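Long-range contact in phosphatidylinositol 4,5-bisphosphate-binding protein SLM1 (Saccharomyces cerevisiae, PDB 4A6H), which binds phosphatidylinositol 4,5-bisphosphate at the membrane through its PH domain and acts, with SLM2, as an effector of TORC2 and calcineurin signalling: residues 76-80 and 102-106. Sequence-based numbering, arbitrary orientation.
Sequences SDAKF and SYESM. With I4D (D-myo-inositol-4-phosphate), chain G.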
ATOM      1  N   SER A  76      13.460 -19.671  21.868  1.00 40.92           N
ATOM      2  CA  SER A  76      12.577 -18.596  21.429  1.00 28.69           C
ATOM      3  C   SER A  76      11.376 -19.151  20.670  1.00 29.55           C
ATOM      4  O   SER A  76      11.527 -20.059  19.853  1.00 34.46           O
ATOM      5  CB  SER A  76      13.343 -17.604  20.549  1.00 30.24           C
ATOM      6  OG  SER A  76      12.489 -16.594  20.054  1.00 26.00           O
ATOM      7  N   ASP A  77      10.189 -18.607  20.947  1.00 23.82           N
ATOM      8  CA  ASP A  77       8.971 -18.952  20.213  1.00 24.12           C
ATOM      9  C   ASP A  77       8.500 -17.774  19.350  1.00 24.26           C
ATOM     10  O   ASP A  77       7.299 -17.570  19.147  1.00 22.71           O
ATOM     11  CB  ASP A  77       7.855 -19.358  21.185  1.00 22.05           C
ATOM     12  CG  ASP A  77       7.481 -18.237  22.135  1.00 24.65           C
ATOM     13  OD1 ASP A  77       8.245 -17.252  22.225  1.00 27.17           O
ATOM     14  OD2 ASP A  77       6.421 -18.349  22.796  1.00 28.05           O
ATOM     15  N   ALA A  78       9.459 -17.011  18.831  1.00 20.17           N
ATOM     16  CA  ALA A  78       9.164 -15.753  18.163  1.00 16.60           C
ATOM     17  C   ALA A  78       9.817 -15.693  16.795  1.00 14.89           C
ATOM     18  O   ALA A  78      10.190 -14.609  16.317  1.00 15.14           O
ATOM     19  CB  ALA A  78       9.643 -14.591  19.021  1.00 17.61           C
ATOM     20  N   LYS A  79       9.915 -16.850  16.141  1.00 16.19           N
ATOM     21  CA  LYS A  79      10.597 -16.941  14.848  1.00 15.88           C
ATOM     22  C   LYS A  79       9.642 -17.209  13.695  1.00 13.31           C
ATOM     23  O   LYS A  79       8.584 -17.821  13.882  1.00 13.61           O
ATOM     24  CB  LYS A  79      11.650 -18.054  14.893  1.00 16.33           C
ATOM     25  CG  LYS A  79      12.839 -17.739  15.779  1.00 17.64           C
ATOM     26  CD  LYS A  79      13.752 -18.941  15.948  1.00 21.13           C
ATOM     27  CE  LYS A  79      13.365 -19.691  17.211  1.00 32.18           C
ATOM     28  NZ  LYS A  79      14.235 -20.860  17.498  1.00 39.54           N
ATOM     29  N   PHE A  80      10.015 -16.749  12.502  1.00 13.60           N
ATOM     30  CA  PHE A  80       9.297 -17.102  11.284  1.00 14.26           C
ATOM     31  C   PHE A  80      10.244 -17.229  10.103  1.00 14.59           C
ATOM     32  O   PHE A  80      11.384 -16.758  10.152  1.00 14.66           O
ATOM     33  CB  PHE A  80       8.134 -16.132  10.985  1.00 14.71           C
ATOM     34  CG  PHE A  80       8.564 -14.748  10.551  1.00 13.66           C
ATOM     35  CD1 PHE A  80       8.838 -13.763  11.488  1.00 15.81           C
ATOM     36  CD2 PHE A  80       8.663 -14.430   9.203  1.00 15.44           C
ATOM     37  CE1 PHE A  80       9.225 -12.481  11.084  1.00 15.47           C
ATOM     38  CE2 PHE A  80       9.047 -13.158   8.795  1.00 16.50           C
ATOM     39  CZ  PHE A  80       9.327 -12.186   9.742  1.00 15.49           C
ATOM     40  N   SER A 102       8.801 -11.312  20.736  1.00 20.96           N
ATOM     41  CA  SER A 102       7.817 -12.163  21.395  1.00 22.19           C
ATOM     42  C   SER A 102       6.995 -12.907  20.357  1.00 19.08           C
ATOM     43  O   SER A 102       7.000 -12.552  19.180  1.00 18.19           O
ATOM     44  CB  SER A 102       6.871 -11.313  22.241  1.00 23.54           C
ATOM     45  OG  SER A 102       6.101 -10.451  21.415  1.00 24.81           O
ATOM     46  N   TYR A 103       6.269 -13.925  20.802  1.00 19.37           N
ATOM     47  CA  TYR A 103       5.359 -14.651  19.925  1.00 20.62           C
ATOM     48  C   TYR A 103       4.367 -13.688  19.290  1.00 19.98           C
ATOM     49  O   TYR A 103       4.123 -13.743  18.091  1.00 19.34           O
ATOM     50  CB  TYR A 103       4.607 -15.747  20.700  1.00 19.86           C
ATOM     51  CG  TYR A 103       3.562 -16.462  19.881  1.00 19.80           C
ATOM     52  CD1 TYR A 103       3.910 -17.509  19.037  1.00 23.35           C
ATOM     53  CD2 TYR A 103       2.222 -16.090  19.943  1.00 21.23           C
ATOM     54  CE1 TYR A 103       2.951 -18.164  18.276  1.00 22.80           C
ATOM     55  CE2 TYR A 103       1.264 -16.733  19.183  1.00 22.43           C
ATOM     56  CZ  TYR A 103       1.630 -17.768  18.354  1.00 27.21           C
ATOM     57  OH  TYR A 103       0.671 -18.413  17.607  1.00 27.90           O
ATOM     58  N   GLU A 104       3.796 -12.801  20.102  1.00 19.66           N
ATOM     59  CA  GLU A 104       2.763 -11.887  19.619  1.00 20.13           C
ATOM     60  C   GLU A 104       3.309 -10.934  18.550  1.00 19.26           C
ATOM     61  O   GLU A 104       2.645 -10.679  17.545  1.00 21.09           O
ATOM     62  CB  GLU A 104       2.165 -11.092  20.786  1.00 30.68           C
ATOM     63  CG  GLU A 104       1.851 -11.939  22.023  1.00 39.32           C
ATOM     64  CD  GLU A 104       3.009 -11.997  23.013  1.00 43.81           C
ATOM     65  OE1 GLU A 104       3.215 -11.004  23.747  1.00 50.89           O
ATOM     66  OE2 GLU A 104       3.711 -13.031  23.063  1.00 36.24           O
ATOM     67  N   SER A 105       4.514 -10.414  18.768  1.00 18.42           N
ATOM     68  CA  SER A 105       5.126  -9.523  17.795  1.00 17.94           C
ATOM     69  C   SER A 105       5.420 -10.295  16.520  1.00 17.72           C
ATOM     70  O   SER A 105       5.193  -9.801  15.412  1.00 17.20           O
ATOM     71  CB  SER A 105       6.415  -8.919  18.345  1.00 21.34           C
ATOM     72  OG  SER A 105       7.053  -8.129  17.359  1.00 24.77           O
ATOM     73  N   MET A 106       5.950 -11.503  16.687  1.00 16.64           N
ATOM     74  CA  MET A 106       6.243 -12.340  15.535  1.00 16.77           C
ATOM     75  C   MET A 106       4.979 -12.562  14.713  1.00 14.57           C
ATOM     76  O   MET A 106       5.006 -12.488  13.481  1.00 14.84           O
ATOM     77  CB  MET A 106       6.860 -13.671  15.976  1.00 15.97           C
ATOM     78  CG  MET A 106       7.060 -14.693  14.857  1.00 17.45           C
ATOM     79  SD  MET A 106       5.563 -15.588  14.400  1.00 18.53           S
ATOM     80  CE  MET A 106       5.468 -16.719  15.782  1.00 20.02           C
TER
HETATM   81  O5  I4D G1584      18.564 -20.400  15.410  1.00 71.01           O
HETATM   82  C5  I4D G1584      18.859 -20.031  16.869  1.00 50.47           C
HETATM   83  C6  I4D G1584      17.534 -19.696  17.648  1.00 44.10           C
HETATM   84  O6  I4D G1584      16.452 -20.552  17.438  1.00 61.40           O
HETATM   85  C4  I4D G1584      20.389 -19.649  17.258  1.00 69.29           C
HETATM   86  O4  I4D G1584      21.509 -20.208  16.556  1.00 81.76           O
HETATM   87  P4  I4D G1584      22.382 -19.570  15.471  1.00 83.82           P
HETATM   88  O43 I4D G1584      22.379 -18.088  15.475  1.00 64.40           O
HETATM   89  O42 I4D G1584      21.983 -20.021  14.141  1.00 82.85           O
HETATM   90  O41 I4D G1584      23.741 -20.091  15.671  1.00 79.49           O
HETATM   91  C3  I4D G1584      20.526 -19.506  18.732  1.00 66.16           C
HETATM   92  O3  I4D G1584      21.676 -18.730  18.999  1.00 69.21           O
HETATM   93  C2  I4D G1584      19.292 -18.848  19.360  1.00 66.03           C
HETATM   94  O2  I4D G1584      19.437 -17.524  19.815  1.00 70.41           O
HETATM   95  C1  I4D G1584      17.782 -19.205  19.053  1.00 45.98           C
HETATM   96  O1  I4D G1584      16.735 -18.586  19.860  1.00 46.00           O
HETATM   97  O   HOH W   1       7.014 -15.029  23.344  1.00 32.15           O
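Ala78 and Tyr103 bring the two backbones closest, their CA atoms 4.3 Å apart, where the lead-in to strand 79-84 meets the first turn of helix 103-116. No direct hydrogen bond joins the segments; a water accepts from Tyr103 N and donates to Asp77 OD1 (2.8 Å), linking the carboxylate to the start of the helix. Asp77 OD2, which accepts a hydrogen bond from the backbone N of Asn66, passes Tyr103 CB, the carboxylate plane tilted 40° from the ring. The carbonyl Asp77 O meets the ring at its edge, in plane, 3.4 Å from Tyr103 CD1; buried without a hydrogen-bond partner, it also has a CA-H...O contact with Tyr103 CA. Ala78 CB presses on Ser102 O at 3.3 Å. Ser102 is the N-cap: its OG accepts from Ser105 N on a nearly straight path (162°). Met106 has CG anti to its backbone N (chi1 173°), which lays CG 3.5 Å from Ala78 O; bends at chi2 and chi3 then carry SD and CE past Lys79 O. Met106 CG also touches Phe80 CD1 obliquely at 3.9 Å. Lys79 sets off from its CA away from the helix, and with Ser76, whose OG closes an ST turn onto Ala78 N, belongs to an inositol-4-phosphate pocket. The contact thus packs the C-terminal helix of the PH fold against the sheet: Phe80 continues onto Trp109, Phe110 and Leu113, its ring meeting Phe98 of strand 95-99, while His62 of strand 57-62 touches Met106.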